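Peroxisomal fatty acid beta-oxidation multifunctional protein MFP2 (Arabidopsis thaliana, PDB 2WTB) hydrates long-chain 2-enoyl-CoA and oxidises 3-hydroxyacyl-CoA in the peroxisomal beta-oxidation of fatty acids during seed germination. Local coordinates at residues S41-A46 / I55-A60; A509-E514 / P617-L622; R524-F529 / E629-P634. One frame throughout, in Å; residues are numbered along the deposited sequence.

In the fold
Contact 1 comes first along the chain, in the enoyl-CoA hydratase/isomerase part, where helix 33-46 packs on strand 54-59 of a six-stranded mixed sheet. Contacts 2 and 3 lie in the all-helical region that follows the NAD-binding part, with centres about 13 Å apart, and their segments alternate in sequence: 509-514, 524-529, 617-622, 629-634. They touch where Leu512 of helix 498-514 meets Met630 and Thr631 of helix 624-644. Contact 1 is on the opposite side of the chain's centre, its own centre about 66 Å from that of contact 2 and 53 Å from that of contact 3, consistent with hydratase and dehydrogenase activities housed in separate regions of one polypeptide.

Contact 1. Residues S41-A46 / I55-A60; sequences SNYEEA and IVITGA
Helix 41-46 runs nearly antiparallel to strand 55-59: the short-segment axes make 161° and approach to 10.9 Å. The backbones come nearest at Ala46 and Ile55, whose CA atoms are 7.6 Å apart. These are the second and third elements of the beta-alpha-beta unit formed by strand 18-24, helix 33-46 and strand 54-59, as expected in the crotonase fold; strands 18-24 and 54-59 are parallel neighbours, and the helix connecting them packs on one face of the sheet.

Ile55 and Ile57, two residues apart, both direct CB toward the helix, whereas Val56 between them points away. Ala46 contributes its methyl, with CB 3.9 Å from Ile55 CG1. The longer reach is made by Tyr43, whose ring crosses Ile55 obliquely and Ile57 at about a right angle. Tyr43 CZ lies 3.7 Å from Ile55 CG2, and the CD1 methyl of Ile57 sits at the ring edge, near its plane, 4.0 Å from Tyr43 CE2. In Ile57 the chain is extended at its second torsion (chi2 -178°), which carries CD1 out to that edge. The Ile57 side chain is about 11 Å from that of Glu119, the predicted nucleophile. Beyond the segments, Leu97 and Leu98 of helix 88-99 also pack against Tyr43.

The phenol oxygen is buried among these methyls, and its polar partner is the hydroxyl of Ser105 on the neighbouring strand. An alanine in place of Tyr43 would remove the ring and is likely to open a gap over Ile55 and Ile57 and leave Ser105 OG without this hydrogen bond.

Across the two segments the cohesion is therefore apolar, while the phenol oxygen, the polar atom at this contact, is satisfied by Ser105.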
ATOM      1  N   SER A  41      30.677   3.493 -19.884  1.00 62.40           N
ATOM      2  CA  SER A  41      31.958   4.139 -20.145  1.00 60.36           C
ATOM      3  C   SER A  41      33.031   3.584 -19.221  1.00 58.68           C
ATOM      4  O   SER A  41      34.138   3.267 -19.659  1.00 56.20           O
ATOM      5  CB  SER A  41      31.844   5.655 -19.973  1.00 73.30           C
ATOM      6  OG  SER A  41      30.948   6.208 -20.921  1.00 90.27           O
ATOM      7  N   ASN A  42      32.696   3.471 -17.939  1.00 58.58           N
ATOM      8  CA  ASN A  42      33.601   2.882 -16.963  1.00 66.96           C
ATOM      9  C   ASN A  42      34.186   1.581 -17.487  1.00 75.18           C
ATOM     10  O   ASN A  42      35.406   1.397 -17.505  1.00 77.23           O
ATOM     11  CB  ASN A  42      32.873   2.615 -15.644  1.00 69.05           C
ATOM     12  CG  ASN A  42      32.638   3.874 -14.838  1.00 68.99           C
ATOM     13  OD1 ASN A  42      33.376   4.852 -14.960  1.00 74.04           O
ATOM     14  ND2 ASN A  42      31.610   3.853 -13.998  1.00 61.57           N
ATOM     15  N   TYR A  43      33.306   0.685 -17.923  1.00 63.45           N
ATOM     16  CA  TYR A  43      33.718  -0.641 -18.366  1.00 62.84           C
ATOM     17  C   TYR A  43      34.559  -0.609 -19.637  1.00 63.38           C
ATOM     18  O   TYR A  43      35.563  -1.314 -19.744  1.00 61.68           O
ATOM     19  CB  TYR A  43      32.505  -1.567 -18.525  1.00 46.59           C
ATOM     20  CG  TYR A  43      32.198  -2.350 -17.267  1.00 55.93           C
ATOM     21  CD1 TYR A  43      32.769  -3.597 -17.046  1.00 58.69           C
ATOM     22  CD2 TYR A  43      31.358  -1.834 -16.289  1.00 58.20           C
ATOM     23  CE1 TYR A  43      32.505  -4.315 -15.894  1.00 54.46           C
ATOM     24  CE2 TYR A  43      31.087  -2.546 -15.133  1.00 62.70           C
ATOM     25  CZ  TYR A  43      31.664  -3.786 -14.942  1.00 57.01           C
ATOM     26  OH  TYR A  43      31.401  -4.499 -13.795  1.00 50.59           O
ATOM     27  N   GLU A  44      34.155   0.217 -20.593  1.00 65.40           N
ATOM     28  CA  GLU A  44      34.889   0.324 -21.845  1.00 69.95           C
ATOM     29  C   GLU A  44      36.317   0.780 -21.583  1.00 70.31           C
ATOM     30  O   GLU A  44      37.239   0.408 -22.307  1.00 79.53           O
ATOM     31  CB  GLU A  44      34.178   1.274 -22.809  1.00 65.23           C
ATOM     32  CG  GLU A  44      32.811   0.775 -23.240  1.00 66.30           C
ATOM     33  CD  GLU A  44      32.117   1.723 -24.191  1.00 82.11           C
ATOM     34  OE1 GLU A  44      32.667   2.814 -24.453  1.00 92.29           O
ATOM     35  OE2 GLU A  44      31.018   1.375 -24.677  1.00 81.40           O
ATOM     36  N   GLU A  45      36.494   1.577 -20.536  1.00 60.11           N
ATOM     37  CA  GLU A  45      37.820   2.034 -20.141  1.00 66.69           C
ATOM     38  C   GLU A  45      38.583   0.940 -19.403  1.00 67.16           C
ATOM     39  O   GLU A  45      39.739   0.656 -19.718  1.00 75.41           O
ATOM     40  CB  GLU A  45      37.723   3.285 -19.263  1.00 72.20           C
ATOM     41  CG  GLU A  45      39.028   3.652 -18.570  1.00 72.99           C
ATOM     42  CD  GLU A  45      38.925   4.927 -17.752  1.00 74.47           C
ATOM     43  OE1 GLU A  45      37.869   5.594 -17.814  1.00 69.90           O
ATOM     44  OE2 GLU A  45      39.903   5.264 -17.050  1.00 72.39           O
ATOM     45  N   ALA A  46      37.929   0.327 -18.421  1.00 60.07           N
ATOM     46  CA  ALA A  46      38.565  -0.693 -17.594  1.00 60.58           C
ATOM     47  C   ALA A  46      39.047  -1.877 -18.424  1.00 61.00           C
ATOM     48  O   ALA A  46      40.078  -2.479 -18.126  1.00 51.38           O
ATOM     49  CB  ALA A  46      37.614  -1.161 -16.501  1.00 53.10           C
ATOM     50  N   ILE A  55      37.140  -5.776 -11.962  1.00 48.99           N
ATOM     51  CA  ILE A  55      36.254  -4.682 -11.591  1.00 44.69           C
ATOM     52  C   ILE A  55      35.437  -5.037 -10.356  1.00 49.39           C
ATOM     53  O   ILE A  55      35.051  -6.188 -10.163  1.00 55.09           O
ATOM     54  CB  ILE A  55      35.287  -4.313 -12.741  1.00 47.73           C
ATOM     55  CG1 ILE A  55      36.047  -3.691 -13.914  1.00 55.17           C
ATOM     56  CG2 ILE A  55      34.203  -3.368 -12.256  1.00 38.36           C
ATOM     57  CD1 ILE A  55      36.585  -4.699 -14.904  1.00 61.98           C
ATOM     58  N   VAL A  56      35.188  -4.043  -9.515  1.00 47.03           N
ATOM     59  CA  VAL A  56      34.296  -4.208  -8.381  1.00 40.28           C
ATOM     60  C   VAL A  56      33.245  -3.109  -8.434  1.00 39.26           C
ATOM     61  O   VAL A  56      33.549  -1.974  -8.793  1.00 45.99           O
ATOM     62  CB  VAL A  56      35.063  -4.153  -7.045  1.00 38.66           C
ATOM     63  CG1 VAL A  56      34.097  -4.076  -5.872  1.00 32.41           C
ATOM     64  CG2 VAL A  56      35.975  -5.365  -6.915  1.00 40.38           C
ATOM     65  N   ILE A  57      32.005  -3.452  -8.106  1.00 34.73           N
ATOM     66  CA  ILE A  57      30.926  -2.475  -8.121  1.00 37.38           C
ATOM     67  C   ILE A  57      30.292  -2.349  -6.743  1.00 50.12           C
ATOM     68  O   ILE A  57      29.999  -3.348  -6.085  1.00 42.52           O
ATOM     69  CB  ILE A  57      29.827  -2.844  -9.134  1.00 37.90           C
ATOM     70  CG1 ILE A  57      30.423  -3.096 -10.523  1.00 39.19           C
ATOM     71  CG2 ILE A  57      28.766  -1.746  -9.183  1.00 35.34           C
ATOM     72  CD1 ILE A  57      29.379  -3.430 -11.590  1.00 29.55           C
ATOM     73  N   THR A  58      30.084  -1.112  -6.308  1.00 52.73           N
ATOM     74  CA  THR A  58      29.446  -0.858  -5.026  1.00 46.22           C
ATOM     75  C   THR A  58      28.687   0.461  -5.075  1.00 40.71           C
ATOM     76  O   THR A  58      28.863   1.251  -6.002  1.00 41.58           O
ATOM     77  CB  THR A  58      30.476  -0.831  -3.881  1.00 51.26           C
ATOM     78  OG1 THR A  58      29.807  -0.612  -2.636  1.00 59.78           O
ATOM     79  CG2 THR A  58      31.498   0.269  -4.111  1.00 43.00           C
ATOM     80  N   GLY A  59      27.836   0.690  -4.080  1.00 44.42           N
ATOM     81  CA  GLY A  59      27.047   1.907  -4.026  1.00 59.28           C
ATOM     82  C   GLY A  59      27.570   2.894  -3.000  1.00 67.65           C
ATOM     83  O   GLY A  59      28.394   2.546  -2.154  1.00 68.99           O
ATOM     84  N   ALA A  60      27.090   4.130  -3.075  1.00 63.57           N
ATOM     85  CA  ALA A  60      27.503   5.167  -2.138  1.00 60.83           C
ATOM     86  C   ALA A  60      26.641   5.158  -0.881  1.00 56.78           C
ATOM     87  O   ALA A  60      25.476   4.764  -0.915  1.00 53.08           O
ATOM     88  CB  ALA A  60      27.451   6.533  -2.803  1.00 65.81           C
TER

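Contact 2. Residues A509-E514 / P617-L622; sequences AMFLVE and PKLANL
Phe511 and Leu512, adjacent on helix 498-514, meet Leu619 of the loop between helices 605-610 and 624-644, a helix-on-loop contact in the all-helical C-terminal region of the dehydrogenase. The helical state of the 509-514 segment is supported by backbone bonds from Val513 N to Ala509 O and from Glu514 N to Met510 O.

Ala509 and Met510 belong to another side of the helix, packing on Phe536 of helix 535-542. At Phe511, CG stands opposite the backbone N (chi1 166°), which brings the ring round toward the loop, with CE1 3.8 Å from Leu619 CD2; the methyl approaches the ring obliquely. Tyr694 of helix 680-694 touches both Phe511 and Leu619. Leu512 follows with its side chain crossing that of Leu619 at about a right angle, and here the two CA atoms are nearest, 6.2 Å apart. Val513 turns away to Phe536 and Ile567, and the carboxylate of Glu514 is bound by Tyr563 and Ser565.

Across the two segments the CD2 branch of Leu619 makes the closest approaches, reaching both helix residues, and Leu512 CD2 lies 3.7 Å from Leu619 CD2 and 3.9 Å from Leu619 CG.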
ATOM      1  N   ALA A 509     -26.843  -0.798  -3.602  1.00 79.82           N
ATOM      2  CA  ALA A 509     -26.992  -2.241  -3.691  1.00 76.73           C
ATOM      3  C   ALA A 509     -28.361  -2.674  -3.179  1.00 87.91           C
ATOM      4  O   ALA A 509     -29.106  -3.367  -3.874  1.00 93.60           O
ATOM      5  CB  ALA A 509     -25.890  -2.930  -2.907  1.00 66.29           C
ATOM      6  N   MET A 510     -28.691  -2.255  -1.962  1.00 80.01           N
ATOM      7  CA  MET A 510     -29.940  -2.659  -1.329  1.00 85.87           C
ATOM      8  C   MET A 510     -31.173  -2.156  -2.073  1.00 86.17           C
ATOM      9  O   MET A 510     -32.203  -2.827  -2.093  1.00 99.84           O
ATOM     10  CB  MET A 510     -29.977  -2.221   0.136  1.00 92.09           C
ATOM     11  CG  MET A 510     -29.025  -3.005   1.022  1.00 93.25           C
ATOM     12  SD  MET A 510     -29.406  -2.859   2.776  1.00128.94           S
ATOM     13  CE  MET A 510     -28.139  -3.910   3.477  1.00105.39           C
ATOM     14  N   PHE A 511     -31.070  -0.979  -2.683  1.00 85.51           N
ATOM     15  CA  PHE A 511     -32.167  -0.462  -3.495  1.00 90.94           C
ATOM     16  C   PHE A 511     -32.405  -1.370  -4.694  1.00 94.99           C
ATOM     17  O   PHE A 511     -33.547  -1.615  -5.083  1.00 94.41           O
ATOM     18  CB  PHE A 511     -31.886   0.965  -3.971  1.00 90.34           C
ATOM     19  CG  PHE A 511     -32.811   1.429  -5.063  1.00 95.45           C
ATOM     20  CD1 PHE A 511     -32.400   1.426  -6.387  1.00 98.17           C
ATOM     21  CD2 PHE A 511     -34.097   1.855  -4.769  1.00 93.53           C
ATOM     22  CE1 PHE A 511     -33.252   1.846  -7.397  1.00 95.53           C
ATOM     23  CE2 PHE A 511     -34.954   2.277  -5.774  1.00 89.44           C
ATOM     24  CZ  PHE A 511     -34.530   2.272  -7.089  1.00 86.23           C
ATOM     25  N   LEU A 512     -31.317  -1.864  -5.276  1.00 93.05           N
ATOM     26  CA  LEU A 512     -31.402  -2.788  -6.398  1.00 93.08           C
ATOM     27  C   LEU A 512     -32.075  -4.085  -5.968  1.00102.48           C
ATOM     28  O   LEU A 512     -32.875  -4.659  -6.708  1.00102.00           O
ATOM     29  CB  LEU A 512     -30.008  -3.081  -6.956  1.00 87.94           C
ATOM     30  CG  LEU A 512     -29.294  -1.923  -7.654  1.00 91.64           C
ATOM     31  CD1 LEU A 512     -27.860  -2.302  -7.989  1.00 94.02           C
ATOM     32  CD2 LEU A 512     -30.048  -1.496  -8.904  1.00 84.49           C
ATOM     33  N   VAL A 513     -31.746  -4.542  -4.764  1.00102.45           N
ATOM     34  CA  VAL A 513     -32.324  -5.766  -4.223  1.00 93.88           C
ATOM     35  C   VAL A 513     -33.827  -5.626  -4.021  1.00101.82           C
ATOM     36  O   VAL A 513     -34.597  -6.502  -4.414  1.00110.75           O
ATOM     37  CB  VAL A 513     -31.653  -6.179  -2.897  1.00 79.74           C
ATOM     38  CG1 VAL A 513     -32.613  -6.974  -2.032  1.00 76.43           C
ATOM     39  CG2 VAL A 513     -30.393  -6.978  -3.175  1.00 77.04           C
ATOM     40  N   GLU A 514     -34.242  -4.520  -3.411  1.00 95.03           N
ATOM     41  CA  GLU A 514     -35.663  -4.266  -3.212  1.00100.16           C
ATOM     42  C   GLU A 514     -36.376  -4.170  -4.556  1.00103.43           C
ATOM     43  O   GLU A 514     -37.600  -4.284  -4.631  1.00111.33           O
ATOM     44  CB  GLU A 514     -35.885  -2.993  -2.392  1.00 96.76           C
ATOM     45  CG  GLU A 514     -35.497  -3.127  -0.927  1.00 99.27           C
ATOM     46  CD  GLU A 514     -36.242  -2.151  -0.036  1.00105.27           C
ATOM     47  OE1 GLU A 514     -37.302  -1.643  -0.464  1.00108.96           O
ATOM     48  OE2 GLU A 514     -35.774  -1.899   1.094  1.00101.67           O
ATOM     49  N   PRO A 617     -38.858  -3.185 -10.787  1.00144.07           N
ATOM     50  CA  PRO A 617     -38.556  -2.964 -12.206  1.00147.70           C
ATOM     51  C   PRO A 617     -37.735  -4.101 -12.805  1.00148.23           C
ATOM     52  O   PRO A 617     -37.723  -5.211 -12.271  1.00146.40           O
ATOM     53  CB  PRO A 617     -37.715  -1.676 -12.192  1.00140.39           C
ATOM     54  CG  PRO A 617     -37.853  -1.110 -10.805  1.00142.55           C
ATOM     55  CD  PRO A 617     -38.080  -2.288  -9.921  1.00144.79           C
ATOM     56  N   LYS A 618     -37.052  -3.817 -13.911  1.00143.97           N
ATOM     57  CA  LYS A 618     -36.175  -4.791 -14.548  1.00129.37           C
ATOM     58  C   LYS A 618     -34.736  -4.597 -14.083  1.00128.40           C
ATOM     59  O   LYS A 618     -33.790  -4.813 -14.841  1.00128.53           O
ATOM     60  CB  LYS A 618     -36.257  -4.676 -16.071  1.00121.60           C
ATOM     61  N   LEU A 619     -34.579  -4.173 -12.833  1.00118.73           N
ATOM     62  CA  LEU A 619     -33.260  -4.058 -12.225  1.00106.52           C
ATOM     63  C   LEU A 619     -32.775  -5.446 -11.836  1.00109.46           C
ATOM     64  O   LEU A 619     -31.624  -5.632 -11.436  1.00106.15           O
ATOM     65  CB  LEU A 619     -33.301  -3.134 -11.005  1.00 90.45           C
ATOM     66  CG  LEU A 619     -33.190  -1.635 -11.292  1.00 90.49           C
ATOM     67  CD1 LEU A 619     -34.116  -1.221 -12.424  1.00 96.38           C
ATOM     68  CD2 LEU A 619     -33.470  -0.816 -10.042  1.00 94.91           C
ATOM     69  N   ALA A 620     -33.675  -6.417 -11.955  1.00109.85           N
ATOM     70  CA  ALA A 620     -33.329  -7.820 -11.786  1.00100.47           C
ATOM     71  C   ALA A 620     -33.014  -8.407 -13.155  1.00112.01           C
ATOM     72  O   ALA A 620     -33.817  -8.305 -14.083  1.00131.65           O
ATOM     73  CB  ALA A 620     -34.475  -8.571 -11.133  1.00 82.37           C
ATOM     74  N   ASN A 621     -31.842  -9.016 -13.279  1.00107.79           N
ATOM     75  CA  ASN A 621     -31.385  -9.521 -14.566  1.00109.80           C
ATOM     76  C   ASN A 621     -30.396  -8.548 -15.195  1.00105.34           C
ATOM     77  O   ASN A 621     -30.080  -8.644 -16.382  1.00101.57           O
ATOM     78  N   LEU A 622     -29.915  -7.607 -14.389  1.00 97.84           N
ATOM     79  CA  LEU A 622     -28.930  -6.635 -14.846  1.00 85.95           C
ATOM     80  C   LEU A 622     -27.597  -7.319 -15.126  1.00 90.24           C
ATOM     81  O   LEU A 622     -27.297  -8.370 -14.557  1.00 84.31           O
ATOM     82  CB  LEU A 622     -28.751  -5.526 -13.808  1.00 84.88           C
TER

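Contact 3. Residues R524-F529 / E629-P634; sequences RAISKF and EMTFFP
The first torsion of Ile526 (chi1 -64°) divides its two branches between Phe632 and Thr631. It sets CG2 opposite the backbone N, where this methyl lies in the plane of the Phe632 ring, at the edge, with Ile526 CG2 3.8 Å from Phe632 CE2. The same torsion sends CG1 the other way, beside the backbone N, and from there the extended branch carries CD1 of Ile526 to Thr631, 3.9 Å from the CG2 methyl of that residue.

Phe529, one turn further along its helix, comes to Phe632 from another direction. Its CE2 lies 4.0 Å above one face of the Phe632 ring, displaced toward the rim. The ring centroids of Phe529 and Phe632 are 5.1 Å apart with planes at 46°, an oblique pair. Phe632 is therefore met at its edge by an aliphatic methyl and over a face by a second ring, and its ring also meets that of Tyr505 on helix 498-514. Phe529 in turn makes an edge-to-face pair with Trp674.

The contact joins helix 519-529 to helix 624-644, whose short-segment axes stay 11.4 Å apart at an angle of 59°, so side chains rather than close backbones span the gap. Thr631 shows its methyl to Ile526, while its hydroxyl is hydrogen-bonded to Ile627 O within its own helix. With that polar atom accounted for, the four buried residues present a largely apolar interface, consistent with van der Waals packing holding these helices of the dehydrogenase region together.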
ATOM      1  N   ARG A 524     -21.110 -11.309  -6.246  1.00 89.32           N
ATOM      2  CA  ARG A 524     -20.206 -12.016  -7.146  1.00 90.12           C
ATOM      3  C   ARG A 524     -19.663 -11.094  -8.234  1.00 91.45           C
ATOM      4  O   ARG A 524     -18.485 -11.159  -8.587  1.00 86.89           O
ATOM      5  CB  ARG A 524     -20.909 -13.221  -7.776  1.00 89.62           C
ATOM      6  N   ALA A 525     -20.526 -10.234  -8.761  1.00 74.36           N
ATOM      7  CA  ALA A 525     -20.126  -9.311  -9.814  1.00 84.31           C
ATOM      8  C   ALA A 525     -19.075  -8.335  -9.305  1.00 81.21           C
ATOM      9  O   ALA A 525     -18.150  -7.963 -10.029  1.00 71.01           O
ATOM     10  CB  ALA A 525     -21.334  -8.556 -10.341  1.00 83.60           C
ATOM     11  N   ILE A 526     -19.223  -7.935  -8.047  1.00 92.03           N
ATOM     12  CA  ILE A 526     -18.380  -6.902  -7.457  1.00 90.66           C
ATOM     13  C   ILE A 526     -17.124  -7.473  -6.796  1.00 88.89           C
ATOM     14  O   ILE A 526     -16.086  -6.810  -6.745  1.00 83.27           O
ATOM     15  CB  ILE A 526     -19.181  -6.045  -6.456  1.00 80.92           C
ATOM     16  CG1 ILE A 526     -20.289  -5.288  -7.192  1.00 76.07           C
ATOM     17  CG2 ILE A 526     -18.268  -5.081  -5.721  1.00 81.18           C
ATOM     18  CD1 ILE A 526     -21.205  -4.495  -6.289  1.00 76.35           C
ATOM     19  N   SER A 527     -17.216  -8.702  -6.298  1.00 88.22           N
ATOM     20  CA  SER A 527     -16.054  -9.372  -5.724  1.00 86.99           C
ATOM     21  C   SER A 527     -15.070  -9.742  -6.824  1.00 85.64           C
ATOM     22  O   SER A 527     -13.873  -9.896  -6.578  1.00 89.69           O
ATOM     23  CB  SER A 527     -16.472 -10.621  -4.948  1.00 95.64           C
ATOM     24  OG  SER A 527     -17.174 -10.279  -3.766  1.00103.37           O
ATOM     25  N   LYS A 528     -15.588  -9.884  -8.039  1.00 89.60           N
ATOM     26  CA  LYS A 528     -14.761 -10.200  -9.194  1.00 97.35           C
ATOM     27  C   LYS A 528     -14.225  -8.913  -9.797  1.00 88.17           C
ATOM     28  O   LYS A 528     -13.171  -8.901 -10.429  1.00 91.48           O
ATOM     29  CB  LYS A 528     -15.566 -10.982 -10.236  1.00107.52           C
ATOM     30  CG  LYS A 528     -14.756 -11.414 -11.450  1.00108.84           C
ATOM     31  CD  LYS A 528     -15.515 -12.430 -12.289  1.00109.58           C
ATOM     32  CE  LYS A 528     -16.827 -11.861 -12.799  1.00110.30           C
ATOM     33  NZ  LYS A 528     -17.585 -12.855 -13.610  1.00111.15           N
ATOM     34  N   PHE A 529     -14.964  -7.828  -9.592  1.00 91.21           N
ATOM     35  CA  PHE A 529     -14.552  -6.513 -10.067  1.00 89.76           C
ATOM     36  C   PHE A 529     -13.197  -6.123  -9.488  1.00 78.88           C
ATOM     37  O   PHE A 529     -12.437  -5.388 -10.113  1.00 64.48           O
ATOM     38  CB  PHE A 529     -15.604  -5.461  -9.705  1.00 84.65           C
ATOM     39  CG  PHE A 529     -15.183  -4.051 -10.002  1.00 82.84           C
ATOM     40  CD1 PHE A 529     -14.929  -3.646 -11.301  1.00 81.69           C
ATOM     41  CD2 PHE A 529     -15.053  -3.123  -8.980  1.00 89.14           C
ATOM     42  CE1 PHE A 529     -14.544  -2.344 -11.574  1.00 81.78           C
ATOM     43  CE2 PHE A 529     -14.671  -1.821  -9.246  1.00 60.19           C
ATOM     44  CZ  PHE A 529     -14.415  -1.432 -10.544  1.00 76.70           C
ATOM     45  N   GLU A 629     -21.702  -0.607 -12.304  1.00 82.49           N
ATOM     46  CA  GLU A 629     -21.884   0.787 -12.697  1.00 86.13           C
ATOM     47  C   GLU A 629     -22.918   1.528 -11.852  1.00 83.58           C
ATOM     48  O   GLU A 629     -22.771   2.721 -11.595  1.00 81.91           O
ATOM     49  CB  GLU A 629     -22.223   0.898 -14.186  1.00 89.56           C
ATOM     50  CG  GLU A 629     -21.028   0.685 -15.101  1.00 98.38           C
ATOM     51  CD  GLU A 629     -21.238   1.256 -16.490  1.00102.13           C
ATOM     52  OE1 GLU A 629     -22.384   1.634 -16.814  1.00101.69           O
ATOM     53  OE2 GLU A 629     -20.253   1.329 -17.257  1.00 98.61           O
ATOM     54  N   MET A 630     -23.959   0.822 -11.421  1.00 78.98           N
ATOM     55  CA  MET A 630     -25.008   1.436 -10.612  1.00 72.96           C
ATOM     56  C   MET A 630     -24.624   1.484  -9.135  1.00 70.16           C
ATOM     57  O   MET A 630     -25.249   2.188  -8.340  1.00 72.22           O
ATOM     58  CB  MET A 630     -26.338   0.694 -10.785  1.00 71.87           C
ATOM     59  CG  MET A 630     -26.890   0.720 -12.201  1.00 80.86           C
ATOM     60  SD  MET A 630     -28.607   0.171 -12.298  1.00 88.63           S
ATOM     61  CE  MET A 630     -29.441   1.537 -11.497  1.00 69.81           C
ATOM     62  N   THR A 631     -23.590   0.736  -8.773  1.00 72.68           N
ATOM     63  CA  THR A 631     -23.161   0.657  -7.385  1.00 77.78           C
ATOM     64  C   THR A 631     -21.955   1.556  -7.117  1.00 77.82           C
ATOM     65  O   THR A 631     -21.728   1.981  -5.985  1.00 79.86           O
ATOM     66  CB  THR A 631     -22.827  -0.800  -6.993  1.00 89.71           C
ATOM     67  OG1 THR A 631     -24.005  -1.605  -7.106  1.00 94.89           O
ATOM     68  CG2 THR A 631     -22.314  -0.874  -5.566  1.00 94.46           C
ATOM     69  N   PHE A 632     -21.193   1.855  -8.164  1.00 79.46           N
ATOM     70  CA  PHE A 632     -19.940   2.591  -8.004  1.00 76.55           C
ATOM     71  C   PHE A 632     -19.981   4.026  -8.519  1.00 79.79           C
ATOM     72  O   PHE A 632     -19.288   4.897  -7.995  1.00 86.43           O
ATOM     73  CB  PHE A 632     -18.785   1.827  -8.649  1.00 65.33           C
ATOM     74  CG  PHE A 632     -18.224   0.749  -7.779  1.00 63.45           C
ATOM     75  CD1 PHE A 632     -17.343   1.057  -6.759  1.00 62.46           C
ATOM     76  CD2 PHE A 632     -18.586  -0.570  -7.967  1.00 63.91           C
ATOM     77  CE1 PHE A 632     -16.829   0.065  -5.951  1.00 71.79           C
ATOM     78  CE2 PHE A 632     -18.071  -1.567  -7.161  1.00 69.14           C
ATOM     79  CZ  PHE A 632     -17.195  -1.252  -6.154  1.00 65.06           C
ATOM     80  N   PHE A 633     -20.784   4.271  -9.547  1.00 76.50           N
ATOM     81  CA  PHE A 633     -20.920   5.618 -10.086  1.00 80.59           C
ATOM     82  C   PHE A 633     -21.479   6.596  -9.051  1.00 83.13           C
ATOM     83  O   PHE A 633     -21.050   7.748  -8.995  1.00 84.81           O
ATOM     84  CB  PHE A 633     -21.762   5.612 -11.364  1.00 90.39           C
ATOM     85  CG  PHE A 633     -20.993   5.205 -12.591  1.00 98.60           C
ATOM     86  CD1 PHE A 633     -19.910   4.346 -12.492  1.00 92.22           C
ATOM     87  CD2 PHE A 633     -21.360   5.670 -13.843  1.00106.68           C
ATOM     88  CE1 PHE A 633     -19.202   3.968 -13.616  1.00 91.57           C
ATOM     89  CE2 PHE A 633     -20.656   5.293 -14.972  1.00102.61           C
ATOM     90  CZ  PHE A 633     -19.577   4.441 -14.858  1.00 95.79           C
ATOM     91  N   PRO A 634     -22.439   6.144  -8.229  1.00 83.96           N
ATOM     92  CA  PRO A 634     -22.893   6.989  -7.119  1.00 79.01           C
ATOM     93  C   PRO A 634     -21.771   7.267  -6.120  1.00 78.16           C
ATOM     94  O   PRO A 634     -21.777   8.314  -5.473  1.00 78.20           O
ATOM     95  CB  PRO A 634     -23.995   6.147  -6.469  1.00 75.99           C
ATOM     96  CG  PRO A 634     -24.500   5.286  -7.570  1.00 74.49           C
ATOM     97  CD  PRO A 634     -23.290   4.951  -8.391  1.00 80.06           C
TER